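Local coordinates for protein putative endo-1,4-beta-xylanase (Bacteroides thetaiotaomicron VPI-5482, PDB 5MSX) that probably hydrolyses glycosidic bonds, such as arabinofuranosyl linkages, in plant pectin as a calcium-containing member of glycoside hydrolase family 43, at residues C[111-116]-C[148-153]; C[126-131]-C[140-145]; C[253-258]-C[304-309]; C[280-285]-C[340-345]. All blocks are in the same frame, centred on the assembly; numbering follows the deposited sequence.

Interaction 1 of 4, residues C[111-116]-C[148-153]; sequences NGYMYP and KNPGGI
G112 to M114 meet P150 to I153 in a largely water-mediated contact between strand 113-119 and the loop leading to strand 156-159, within the five-bladed beta-propeller characteristic of GH43 enzymes. The two paths run nearly perpendicular (100° apart), and ordered waters link the backbones. Water 1 accepts from G152 N at 2.8 Å and donates to G112 O. Water 2 accepts from M114 N at 3.0 Å and sits 2.6 Å from G152 O, with P150 O also close by.

Side chains close the rest. The Y113 ring reaches the loop with its CD2/CE2 edge: P150 O lies in the ring plane, 3.6 Å from CD2, while G151 CA approaches obliquely. F139 meets this tyrosine ring as well. On the other strand residue, M114 runs its chain along G152 and I153, and the bend at chi3 (-56°) brings CE back beside G152, 3.8 Å from its C and O atoms. I153 points away from the strand, its side chain about 4 Å from that of E200, the predicted proton donor, so the contact borders the probable active site. M114 CG packs 3.5 Å from G152 O.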
loop_
_atom_site.group_PDB
_atom_site.type_symbol
_atom_site.label_atom_id
_atom_site.label_comp_id
_atom_site.label_asym_id
_atom_site.label_seq_id
_atom_site.Cartn_x
_atom_site.Cartn_y
_atom_site.Cartn_z
ATOM N N ASN C 111 14.402 5.559 22.026
ATOM C CA ASN C 111 15.726 6.050 22.450
ATOM C C ASN C 111 16.104 7.338 21.757
ATOM O O ASN C 111 17.209 7.473 21.260
ATOM C CB ASN C 111 16.790 4.957 22.262
ATOM C CG ASN C 111 16.440 3.701 23.026
ATOM O OD1 ASN C 111 16.001 3.760 24.171
ATOM N ND2 ASN C 111 16.593 2.562 22.394
ATOM N N GLY C 112 15.158 8.284 21.711
ATOM C CA GLY C 112 15.376 9.598 21.084
ATOM C C GLY C 112 15.115 9.761 19.588
ATOM O O GLY C 112 15.269 10.868 19.045
ATOM N N TYR C 113 14.722 8.694 18.898
ATOM C CA TYR C 113 14.651 8.738 17.425
ATOM C C TYR C 113 13.377 8.099 16.898
ATOM O O TYR C 113 12.907 7.113 17.438
ATOM C CB TYR C 113 15.898 8.073 16.789
ATOM C CG TYR C 113 17.161 8.857 17.016
ATOM C CD1 TYR C 113 17.907 8.691 18.167
ATOM C CD2 TYR C 113 17.601 9.780 16.084
ATOM C CE1 TYR C 113 19.071 9.425 18.375
ATOM C CE2 TYR C 113 18.757 10.506 16.281
ATOM C CZ TYR C 113 19.477 10.323 17.430
ATOM O OH TYR C 113 20.601 11.071 17.626
ATOM N N MET C 114 12.831 8.681 15.831
ATOM C CA MET C 114 11.588 8.186 15.255
ATOM C C MET C 114 11.837 6.950 14.387
ATOM O O MET C 114 12.790 6.955 13.608
ATOM C CB MET C 114 10.939 9.280 14.429
ATOM C CG MET C 114 10.501 10.462 15.299
ATOM S SD MET C 114 9.815 11.805 14.341
ATOM C CE MET C 114 11.140 12.188 13.181
ATOM N N TYR C 115 10.965 5.949 14.531
ATOM C CA TYR C 115 10.924 4.732 13.717
ATOM C C TYR C 115 9.506 4.426 13.228
ATOM O O TYR C 115 8.552 4.554 13.994
ATOM C CB TYR C 115 11.347 3.507 14.528
ATOM C CG TYR C 115 12.764 3.564 15.004
ATOM C CD1 TYR C 115 13.101 4.277 16.153
ATOM C CD2 TYR C 115 13.782 2.887 14.306
ATOM C CE1 TYR C 115 14.416 4.350 16.581
ATOM C CE2 TYR C 115 15.091 2.926 14.737
ATOM C CZ TYR C 115 15.421 3.662 15.866
ATOM O OH TYR C 115 16.735 3.718 16.283
ATOM N N PRO C 116 9.380 3.948 11.975
ATOM C CA PRO C 116 8.122 3.367 11.505
ATOM C C PRO C 116 7.941 1.920 11.938
ATOM O O PRO C 116 8.857 1.110 11.815
ATOM C CB PRO C 116 8.253 3.465 9.989
ATOM C CG PRO C 116 9.721 3.353 9.723
ATOM C CD PRO C 116 10.412 3.956 10.916
ATOM N N LYS C 148 21.856 12.116 7.015
ATOM C CA LYS C 148 23.074 11.813 7.781
ATOM C C LYS C 148 22.810 11.923 9.291
ATOM O O LYS C 148 23.085 10.989 10.045
ATOM C CB LYS C 148 24.183 12.777 7.342
ATOM C CG LYS C 148 25.543 12.620 8.016
ATOM C CD LYS C 148 26.573 13.554 7.371
ATOM C CE LYS C 148 27.779 13.821 8.267
ATOM N NZ LYS C 148 28.449 12.564 8.705
ATOM N N ASN C 149 22.248 13.055 9.713
ATOM C CA ASN C 149 21.651 13.205 11.059
ATOM C C ASN C 149 20.119 12.970 10.977
ATOM O O ASN C 149 19.419 13.831 10.495
ATOM C CB ASN C 149 21.935 14.615 11.614
ATOM C CG ASN C 149 21.242 14.867 12.948
ATOM O OD1 ASN C 149 20.839 13.932 13.625
ATOM N ND2 ASN C 149 21.081 16.133 13.315
ATOM N N PRO C 150 19.610 11.821 11.459
ATOM C CA PRO C 150 18.193 11.533 11.402
ATOM C C PRO C 150 17.412 11.976 12.676
ATOM O O PRO C 150 16.406 11.347 13.038
ATOM C CB PRO C 150 18.191 10.001 11.294
ATOM C CG PRO C 150 19.333 9.576 12.162
ATOM C CD PRO C 150 20.326 10.710 12.128
ATOM N N GLY C 151 17.882 13.039 13.335
ATOM C CA GLY C 151 17.318 13.482 14.597
ATOM C C GLY C 151 15.966 14.149 14.391
ATOM O O GLY C 151 15.734 14.805 13.397
ATOM N N GLY C 152 15.093 13.980 15.373
ATOM C CA GLY C 152 13.752 14.586 15.371
ATOM C C GLY C 152 12.854 13.717 16.223
ATOM O O GLY C 152 13.110 12.534 16.373
ATOM N N ILE C 153 11.815 14.310 16.799
ATOM C CA ILE C 153 10.914 13.583 17.681
ATOM C C ILE C 153 9.439 13.940 17.424
ATOM O O ILE C 153 9.136 14.911 16.733
ATOM C CB ILE C 153 11.211 13.930 19.162
ATOM C CG1 ILE C 153 10.940 15.422 19.416
ATOM C CG2 ILE C 153 12.662 13.583 19.514
ATOM C CD1 ILE C 153 11.092 15.823 20.859
HETATM O O HOH W 1 16.041 12.797 17.735
HETATM O O HOH W 2 14.320 10.949 14.670
HETATM O O HOH W 3 13.958 9.042 12.389
#

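Interaction 2 of 4, residues C[126-131]-C[140-145]; sequences FKLARG and TPSTLL. With EDO (1,2-ethanediol), chain Q.
A type I beta turn, T140 to T143, is tied here to the end of strand 127-128, an element of the propeller sheet that also holds strand 113-119; R130 and S142 carry most of the contact. Their CA atoms are the nearest pair across the two segments, 5.3 Å apart, and each residue supplies a side-chain donor to a backbone carbonyl on the other side.

S142 OG donates to R130 O at 2.8 Å, approaching from above the carbonyl plane. Its CB also packs on L128 CD1, at 3.6 Å, so the serine is wedged between an apolar branch and a carbonyl.

The R130 chain bends at chi3 (-109°), which turns the guanidinium end-on to the turn. NH1 and NH2 both grip T143 O, at 2.8 and 3.0 Å, and that oxygen lies in the guanidinium plane. Both nitrogens come to the same face of the T143 carbonyl plane, NH1 lying 44° out of it. These two bonds converge on one oxygen, which accepts a third from Q146 NE2, and the further bond from NH2 to I182 O, with a weak one to L144 O, restricts the turning of the guanidinium.

The strand end borders the subunit interface: A129 O accepts from K208 of a second subunit, and G268 of that subunit packs on R130. A 1,2-ethanediol, probably from the crystallisation liquor, bonds D270 of the second subunit and accepts from G131 N with an almost straight N-H...O1 angle of 178°.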
loop_
_atom_site.group_PDB
_atom_site.type_symbol
_atom_site.label_atom_id
_atom_site.label_comp_id
_atom_site.label_asym_id
_atom_site.label_seq_id
_atom_site.Cartn_x
_atom_site.Cartn_y
_atom_site.Cartn_z
ATOM N N PHE C 126 3.433 -5.072 16.964
ATOM C CA PHE C 126 4.058 -4.214 16.009
ATOM C C PHE C 126 5.491 -4.661 15.823
ATOM O O PHE C 126 6.068 -5.258 16.737
ATOM C CB PHE C 126 3.988 -2.753 16.468
ATOM C CG PHE C 126 2.663 -2.102 16.208
ATOM C CD1 PHE C 126 1.605 -2.268 17.088
ATOM C CD2 PHE C 126 2.468 -1.332 15.067
ATOM C CE1 PHE C 126 0.373 -1.676 16.844
ATOM C CE2 PHE C 126 1.240 -0.712 14.823
ATOM C CZ PHE C 126 0.194 -0.893 15.705
ATOM N N LYS C 127 6.045 -4.396 14.634
ATOM C CA LYS C 127 7.460 -4.634 14.349
ATOM C C LYS C 127 8.005 -3.471 13.590
ATOM O O LYS C 127 7.255 -2.794 12.894
ATOM C CB LYS C 127 7.649 -5.863 13.448
ATOM C CG LYS C 127 7.279 -7.192 14.049
ATOM C CD LYS C 127 7.652 -8.312 13.082
ATOM C CE LYS C 127 6.622 -9.429 13.119
ATOM N NZ LYS C 127 6.469 -10.018 14.486
ATOM N N LEU C 128 9.306 -3.245 13.656
ATOM C CA LEU C 128 9.913 -2.257 12.759
ATOM C C LEU C 128 9.537 -2.607 11.306
ATOM O O LEU C 128 9.511 -3.780 10.931
ATOM C CB LEU C 128 11.418 -2.193 12.924
ATOM C CG LEU C 128 11.942 -1.477 14.166
ATOM C CD1 LEU C 128 13.456 -1.449 14.149
ATOM C CD2 LEU C 128 11.397 -0.058 14.230
ATOM N N ALA C 129 9.179 -1.581 10.538
ATOM C CA ALA C 129 8.676 -1.744 9.175
ATOM C C ALA C 129 9.805 -1.902 8.161
ATOM O O ALA C 129 9.597 -2.488 7.104
ATOM C CB ALA C 129 7.797 -0.571 8.803
ATOM N N ARG C 130 10.969 -1.343 8.494
ATOM C CA ARG C 130 12.205 -1.461 7.737
ATOM C C ARG C 130 13.266 -2.133 8.594
ATOM O O ARG C 130 13.277 -1.950 9.811
ATOM C CB ARG C 130 12.750 -0.075 7.387
ATOM C CG ARG C 130 11.995 0.598 6.284
ATOM C CD ARG C 130 12.843 1.594 5.517
ATOM N NE ARG C 130 12.427 2.948 5.819
ATOM C CZ ARG C 130 12.956 3.733 6.744
ATOM N NH1 ARG C 130 13.975 3.327 7.501
ATOM N NH2 ARG C 130 12.455 4.951 6.905
ATOM N N GLY C 131 14.156 -2.899 7.950
ATOM C CA GLY C 131 15.364 -3.431 8.602
ATOM C C GLY C 131 15.027 -4.571 9.530
ATOM O O GLY C 131 13.889 -5.054 9.531
ATOM N N THR C 140 19.275 2.897 14.993
ATOM C CA THR C 140 19.336 1.787 14.034
ATOM C C THR C 140 19.172 2.388 12.616
ATOM O O THR C 140 18.690 3.525 12.473
ATOM C CB THR C 140 18.233 0.764 14.424
ATOM O OG1 THR C 140 18.599 0.157 15.670
ATOM C CG2 THR C 140 17.982 -0.337 13.444
ATOM N N PRO C 141 19.640 1.677 11.562
ATOM C CA PRO C 141 19.363 2.154 10.191
ATOM C C PRO C 141 17.868 2.209 9.823
ATOM O O PRO C 141 17.519 2.840 8.841
ATOM C CB PRO C 141 20.094 1.130 9.307
ATOM C CG PRO C 141 21.196 0.613 10.171
ATOM C CD PRO C 141 20.637 0.585 11.561
ATOM N N SER C 142 17.037 1.494 10.578
ATOM C CA SER C 142 15.578 1.544 10.566
ATOM C C SER C 142 14.846 2.856 10.924
ATOM O O SER C 142 13.603 2.858 10.954
ATOM C CB SER C 142 15.058 0.502 11.541
ATOM O OG SER C 142 15.436 -0.787 11.141
ATOM N N THR C 143 15.561 3.943 11.206
ATOM C CA THR C 143 14.907 5.202 11.549
ATOM C C THR C 143 14.023 5.732 10.402
ATOM O O THR C 143 14.307 5.495 9.211
ATOM C CB THR C 143 15.913 6.316 11.883
ATOM O OG1 THR C 143 16.860 6.418 10.823
ATOM C CG2 THR C 143 16.628 6.068 13.215
ATOM N N LEU C 144 12.984 6.480 10.779
ATOM C CA LEU C 144 12.077 7.114 9.837
ATOM C C LEU C 144 12.800 8.119 8.964
ATOM O O LEU C 144 12.617 8.131 7.743
ATOM C CB LEU C 144 10.922 7.801 10.579
ATOM C CG LEU C 144 9.825 8.438 9.712
ATOM C CD1 LEU C 144 9.064 7.364 8.944
ATOM C CD2 LEU C 144 8.876 9.291 10.561
ATOM N N LEU C 145 13.594 8.994 9.560
ATOM C CA LEU C 145 14.387 9.908 8.743
ATOM C C LEU C 145 15.657 9.174 8.292
ATOM O O LEU C 145 16.096 8.235 8.937
ATOM C CB LEU C 145 14.731 11.168 9.503
ATOM C CG LEU C 145 13.541 11.990 10.009
ATOM C CD1 LEU C 145 14.034 13.177 10.823
ATOM C CD2 LEU C 145 12.685 12.453 8.841
HETATM C C1 EDO Q . 14.896 -2.905 4.514
HETATM O O1 EDO Q . 13.690 -3.501 5.019
HETATM C C2 EDO Q . 15.972 -3.979 4.360
HETATM O O2 EDO Q . 16.338 -4.592 5.608
#

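Interaction 3 of 4, residues C[253-258]-C[304-309]; sequences RGIFGP and VELTMD. With EDO (1,2-ethanediol), chain B.
Across two irregular backbones the CA atoms of R253 and T307, and of I255 and L306, are the nearest pairs, 7.1 and 7.3 Å apart; that spacing is too wide for a sheet ladder, and side chains make the junction. Each backbone carries a recognised local motif: G254 and I255 both face N250 in a G1 beta bulge, and T307 OG1 accepts from D309 N in an ST turn. In the catalytic beta-propeller, segment 304-309 packs on strands 272-278 and 287-293, and P258 of the other segment on Y276 of 272-278.

R253 spans the solvent-facing side. Its chain is extended from CG to NE, which carries the guanidinium along the second segment. NH1 donates to L306 O at 2.7 Å with an angle of 166°, that oxygen lying in the guanidinium plane. NH1 and NH2 also meet E305 OE1 end-on, NH2 at 3.0 Å, forming a salt bridge in which one carboxylate oxygen takes both bonds nearly along its C-O axis. The two flat groups are turned 44° apart, and OE1 is tilted out of the guanidinium plane.

Beneath these polar bonds the packing is apolar. I255 CD1 reaches the L306 backbone and CB, while the I255 and M308 side chains pass in opposite directions, I255 CG1 meeting M308 CG at 3.9 Å. L306 also touches Y276; the P258 and L306 side chains cross at about a right angle, with P258 CG 3.7 Å from L306 CD1.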
loop_
_atom_site.group_PDB
_atom_site.type_symbol
_atom_site.label_atom_id
_atom_site.label_comp_id
_atom_site.label_asym_id
_atom_site.label_seq_id
_atom_site.Cartn_x
_atom_site.Cartn_y
_atom_site.Cartn_z
ATOM N N ARG C 253 -7.913 27.483 38.383
ATOM C CA ARG C 253 -8.279 26.066 38.455
ATOM C C ARG C 253 -7.134 25.150 38.829
ATOM O O ARG C 253 -7.338 23.965 39.006
ATOM C CB ARG C 253 -8.921 25.598 37.147
ATOM C CG ARG C 253 -10.281 26.241 36.931
ATOM C CD ARG C 253 -10.960 25.757 35.671
ATOM N NE ARG C 253 -11.918 26.756 35.202
ATOM C CZ ARG C 253 -12.363 26.901 33.951
ATOM N NH1 ARG C 253 -11.943 26.125 32.955
ATOM N NH2 ARG C 253 -13.237 27.872 33.682
ATOM N N GLY C 254 -5.941 25.673 39.001
ATOM C CA GLY C 254 -4.793 24.825 39.384
ATOM C C GLY C 254 -4.393 23.833 38.276
ATOM O O GLY C 254 -4.127 22.651 38.561
ATOM N N ILE C 255 -4.361 24.312 37.023
ATOM C CA ILE C 255 -3.994 23.476 35.860
ATOM C C ILE C 255 -2.785 24.079 35.169
ATOM O O ILE C 255 -2.894 25.125 34.543
ATOM C CB ILE C 255 -5.181 23.294 34.893
ATOM C CG1 ILE C 255 -6.307 22.531 35.622
ATOM C CG2 ILE C 255 -4.759 22.533 33.616
ATOM C CD1 ILE C 255 -7.664 22.655 34.963
ATOM N N PHE C 256 -1.636 23.418 35.318
ATOM C CA PHE C 256 -0.336 23.950 34.919
ATOM C C PHE C 256 0.254 23.213 33.710
ATOM O O PHE C 256 0.334 21.978 33.700
ATOM C CB PHE C 256 0.641 23.837 36.098
ATOM C CG PHE C 256 0.279 24.708 37.269
ATOM C CD1 PHE C 256 -0.574 24.242 38.265
ATOM C CD2 PHE C 256 0.777 26.002 37.368
ATOM C CE1 PHE C 256 -0.917 25.051 39.347
ATOM C CE2 PHE C 256 0.431 26.820 38.443
ATOM C CZ PHE C 256 -0.401 26.338 39.441
ATOM N N GLY C 257 0.671 23.979 32.707
ATOM C CA GLY C 257 1.480 23.459 31.612
ATOM C C GLY C 257 0.727 22.427 30.791
ATOM O O GLY C 257 1.160 21.278 30.724
ATOM N N PRO C 258 -0.426 22.825 30.198
ATOM C CA PRO C 258 -1.220 21.950 29.336
ATOM C C PRO C 258 -0.579 21.707 27.980
ATOM O O PRO C 258 -0.900 22.381 26.983
ATOM C CB PRO C 258 -2.556 22.687 29.205
ATOM C CG PRO C 258 -2.196 24.091 29.325
ATOM C CD PRO C 258 -1.098 24.126 30.376
ATOM N N VAL C 304 -9.264 26.512 24.821
ATOM C CA VAL C 304 -9.881 25.403 25.545
ATOM C C VAL C 304 -10.127 25.771 27.002
ATOM O O VAL C 304 -9.265 26.307 27.636
ATOM C CB VAL C 304 -9.009 24.128 25.491
ATOM C CG1 VAL C 304 -9.661 23.003 26.300
ATOM C CG2 VAL C 304 -8.824 23.697 24.041
ATOM N N GLU C 305 -11.316 25.451 27.505
ATOM C CA GLU C 305 -11.672 25.672 28.901
ATOM C C GLU C 305 -11.188 24.430 29.654
ATOM O O GLU C 305 -11.790 23.368 29.547
ATOM C CB GLU C 305 -13.191 25.859 29.052
ATOM C CG GLU C 305 -13.693 27.229 28.574
ATOM C CD GLU C 305 -13.323 28.359 29.536
ATOM O OE1 GLU C 305 -13.026 28.091 30.727
ATOM O OE2 GLU C 305 -13.334 29.535 29.123
ATOM N N LEU C 306 -10.076 24.554 30.370
ATOM C CA LEU C 306 -9.451 23.395 30.983
ATOM C C LEU C 306 -10.085 23.078 32.347
ATOM O O LEU C 306 -10.331 23.968 33.151
ATOM C CB LEU C 306 -7.942 23.617 31.147
ATOM C CG LEU C 306 -7.199 23.994 29.868
ATOM C CD1 LEU C 306 -5.809 24.527 30.211
ATOM C CD2 LEU C 306 -7.107 22.830 28.893
ATOM N N THR C 307 -10.352 21.806 32.583
ATOM C CA THR C 307 -10.752 21.292 33.878
ATOM C C THR C 307 -10.016 19.975 34.071
ATOM O O THR C 307 -9.561 19.353 33.098
ATOM C CB THR C 307 -12.275 21.011 33.982
ATOM O OG1 THR C 307 -12.587 19.777 33.317
ATOM C CG2 THR C 307 -13.141 22.162 33.353
ATOM N N MET C 308 -9.960 19.530 35.313
ATOM C CA MET C 308 -9.599 18.157 35.597
ATOM C C MET C 308 -10.812 17.247 35.867
ATOM O O MET C 308 -10.670 16.244 36.562
ATOM C CB MET C 308 -8.625 18.118 36.767
ATOM C CG MET C 308 -7.340 18.901 36.509
ATOM S SD MET C 308 -6.358 18.793 37.995
ATOM C CE MET C 308 -4.696 19.135 37.435
ATOM N N ASP C 309 -11.980 17.576 35.306
ATOM C CA ASP C 309 -13.212 16.803 35.546
ATOM C C ASP C 309 -13.443 15.727 34.503
ATOM O O ASP C 309 -14.137 14.787 34.792
ATOM C CB ASP C 309 -14.430 17.716 35.593
ATOM C CG ASP C 309 -14.317 18.769 36.669
ATOM O OD1 ASP C 309 -13.825 18.435 37.760
ATOM O OD2 ASP C 309 -14.708 19.934 36.443
HETATM C C1 EDO B . -13.599 25.187 23.527
HETATM O O1 EDO B . -12.297 24.934 22.948
HETATM C C2 EDO B . -13.730 25.182 25.039
HETATM O O2 EDO B . -13.281 23.925 25.637
#

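Interaction 4 of 4, residues C[280-285]-C[340-345]; sequences GRRSTN and EPMKDP. With EDO (1,2-ethanediol), chain D.
R282 reaches across to E340, P341 and M342, and its path can be followed atom by atom. CB, pointing toward the second segment, lies 3.7 Å from E340 O. The first torsion is off the staggered positions (chi1 105°); CD stays beside the same carbonyl, and the turn at chi3 (-57°) then swings NE onto it. NE donates to E340 O at 2.8 Å in a nearly straight bond (175°). Beyond CZ, NH1 donates to the next carbonyl, P341 O, at 2.7 Å. Both oxygens lie in the guanidinium plane, whereas the nitrogens stand above the respective carbonyl planes. Bonds to two successive carbonyls, from NE and NH1, fix the orientation of the guanidinium plane.

One guanidinium face is covered by M342, whose chain crosses the arginine at about a right angle. Bends at chi2 and chi3 fold its thioether over the group: SD sits 3.3 Å from NH1, and CE lies toward the rim near NH2. CE also reaches S283 N at 3.7 Å.

E221 accepts from the backbone nitrogens of M342, K343 and D344, so a second propeller loop holds the same segment. The contact joins a loop of the GH43 propeller, between strands 272-278 and 287-293, to the loop between strands 337-339 and 349-351, with the GH43 and F5/8 type C sequence families represented on its two sides: an arginine bonded to two successive backbone carbonyls in a loop-to-loop contact.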
loop_
_atom_site.group_PDB
_atom_site.type_symbol
_atom_site.label_atom_id
_atom_site.label_comp_id
_atom_site.label_asym_id
_atom_site.label_seq_id
_atom_site.Cartn_x
_atom_site.Cartn_y
_atom_site.Cartn_z
ATOM N N GLY C 280 1.728 17.960 36.765
ATOM C CA GLY C 280 1.650 16.868 37.695
ATOM C C GLY C 280 2.581 17.030 38.879
ATOM O O GLY C 280 2.605 18.096 39.525
ATOM N N ARG C 281 3.348 15.976 39.151
ATOM C CA ARG C 281 4.257 15.964 40.279
ATOM C C ARG C 281 5.683 16.306 39.858
ATOM O O ARG C 281 6.628 15.888 40.549
ATOM C CB ARG C 281 4.219 14.607 40.995
ATOM C CG ARG C 281 2.900 14.272 41.667
ATOM C CD ARG C 281 1.856 13.749 40.683
ATOM N NE ARG C 281 0.801 13.008 41.349
ATOM C CZ ARG C 281 -0.386 12.729 40.805
ATOM N NH1 ARG C 281 -0.676 13.076 39.551
ATOM N NH2 ARG C 281 -1.291 12.076 41.513
ATOM N N ARG C 282 5.818 17.056 38.746
ATOM C CA ARG C 282 7.094 17.518 38.162
ATOM C C ARG C 282 7.804 16.414 37.368
ATOM O O ARG C 282 7.550 15.245 37.582
ATOM C CB ARG C 282 8.058 18.156 39.231
ATOM C CG ARG C 282 9.258 17.303 39.663
ATOM C CD ARG C 282 9.906 17.839 40.929
ATOM N NE ARG C 282 10.325 19.238 40.789
ATOM C CZ ARG C 282 11.512 19.640 40.339
ATOM N NH1 ARG C 282 11.792 20.941 40.265
ATOM N NH2 ARG C 282 12.443 18.762 39.968
ATOM N N SER C 283 8.729 16.831 36.502
ATOM C CA SER C 283 9.530 15.924 35.661
ATOM C C SER C 283 8.569 14.959 34.926
ATOM O O SER C 283 7.501 15.384 34.443
ATOM C CB SER C 283 10.594 15.220 36.537
ATOM O OG SER C 283 11.423 14.344 35.781
ATOM N N THR C 284 8.886 13.670 34.901
ATOM C CA THR C 284 8.084 12.690 34.175
ATOM C C THR C 284 7.114 12.012 35.132
ATOM O O THR C 284 7.100 10.797 35.239
ATOM C CB THR C 284 8.995 11.634 33.504
ATOM O OG1 THR C 284 9.942 11.169 34.457
ATOM C CG2 THR C 284 9.756 12.209 32.336
ATOM N N ASN C 285 6.325 12.800 35.841
ATOM C CA ASN C 285 5.255 12.310 36.681
ATOM C C ASN C 285 4.007 13.117 36.288
ATOM O O ASN C 285 3.423 13.820 37.088
ATOM C CB ASN C 285 5.596 12.495 38.164
ATOM C CG ASN C 285 6.872 11.782 38.552
ATOM O OD1 ASN C 285 6.967 10.585 38.435
ATOM N ND2 ASN C 285 7.864 12.530 38.957
ATOM N N GLU C 340 7.997 20.280 44.199
ATOM C CA GLU C 340 8.871 21.391 43.865
ATOM C C GLU C 340 8.510 21.885 42.457
ATOM O O GLU C 340 8.413 21.084 41.529
ATOM C CB GLU C 340 10.342 20.934 43.931
ATOM C CG GLU C 340 11.287 21.929 44.573
ATOM C CD GLU C 340 10.907 22.259 46.018
ATOM O OE1 GLU C 340 10.788 21.351 46.861
ATOM O OE2 GLU C 340 10.725 23.447 46.318
ATOM N N PRO C 341 8.296 23.197 42.293
ATOM C CA PRO C 341 8.077 23.732 40.946
ATOM C C PRO C 341 9.326 23.622 40.078
ATOM O O PRO C 341 10.384 23.233 40.578
ATOM C CB PRO C 341 7.732 25.207 41.182
ATOM C CG PRO C 341 8.213 25.521 42.555
ATOM C CD PRO C 341 8.284 24.244 43.333
ATOM N N MET C 342 9.192 23.970 38.799
ATOM C CA MET C 342 10.304 23.908 37.855
ATOM C C MET C 342 10.556 25.278 37.226
ATOM O O MET C 342 11.606 25.845 37.431
ATOM C CB MET C 342 10.055 22.822 36.811
ATOM C CG MET C 342 11.323 22.345 36.121
ATOM S SD MET C 342 12.169 21.008 36.994
ATOM C CE MET C 342 11.115 19.638 36.533
ATOM N N LYS C 343 9.587 25.812 36.494
ATOM C CA LYS C 343 9.675 27.119 35.861
ATOM C C LYS C 343 8.699 28.171 36.396
ATOM O O LYS C 343 8.822 29.352 36.058
ATOM C CB LYS C 343 9.428 26.947 34.367
ATOM C CG LYS C 343 10.510 26.121 33.686
ATOM C CD LYS C 343 10.282 26.104 32.184
ATOM C CE LYS C 343 11.530 25.727 31.398
ATOM N NZ LYS C 343 11.205 25.629 29.946
ATOM N N ASP C 344 7.736 27.761 37.227
ATOM C CA ASP C 344 6.693 28.668 37.734
ATOM C C ASP C 344 6.758 28.624 39.254
ATOM O O ASP C 344 6.205 27.696 39.867
ATOM C CB ASP C 344 5.312 28.222 37.266
ATOM C CG ASP C 344 4.216 29.208 37.617
ATOM O OD1 ASP C 344 4.386 30.098 38.524
ATOM O OD2 ASP C 344 3.165 29.077 36.945
ATOM N N PRO C 345 7.399 29.633 39.873
ATOM C CA PRO C 345 7.511 29.563 41.338
ATOM C C PRO C 345 6.178 29.591 42.101
ATOM O O PRO C 345 6.179 29.292 43.297
ATOM C CB PRO C 345 8.430 30.754 41.706
ATOM C CG PRO C 345 8.795 31.439 40.428
ATOM C CD PRO C 345 7.940 30.897 39.323
HETATM C C1 EDO D . 11.126 12.352 39.860
HETATM O O1 EDO D . 10.342 11.196 40.179
HETATM C C2 EDO D . 12.074 12.047 38.705
HETATM O O2 EDO D . 11.571 11.008 37.850
#

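Overall arrangement
Interactions 1 and 2 each have one segment on the same propeller sheet: strands 113-119 and 127-128 are neighbours, interaction 2 is nested inside the chain loop closed by interaction 1, and M114 O meets L144 N between them. Interaction 1 relies on water and lies near the predicted catalytic residues, whereas interaction 2 is more buried, borders another subunit and uses direct side-chain bonds to carbonyls. Interactions 3 and 4, whose segments alternate along the chain, touch through F256 and D344. Interaction 3 combines an apolar interior with a surface salt bridge; interaction 4 is a surface contact in which an arginine binds two carbonyls, as one does in interaction 2. Interactions 2 and 3 lie on opposite sides of the chain's centre.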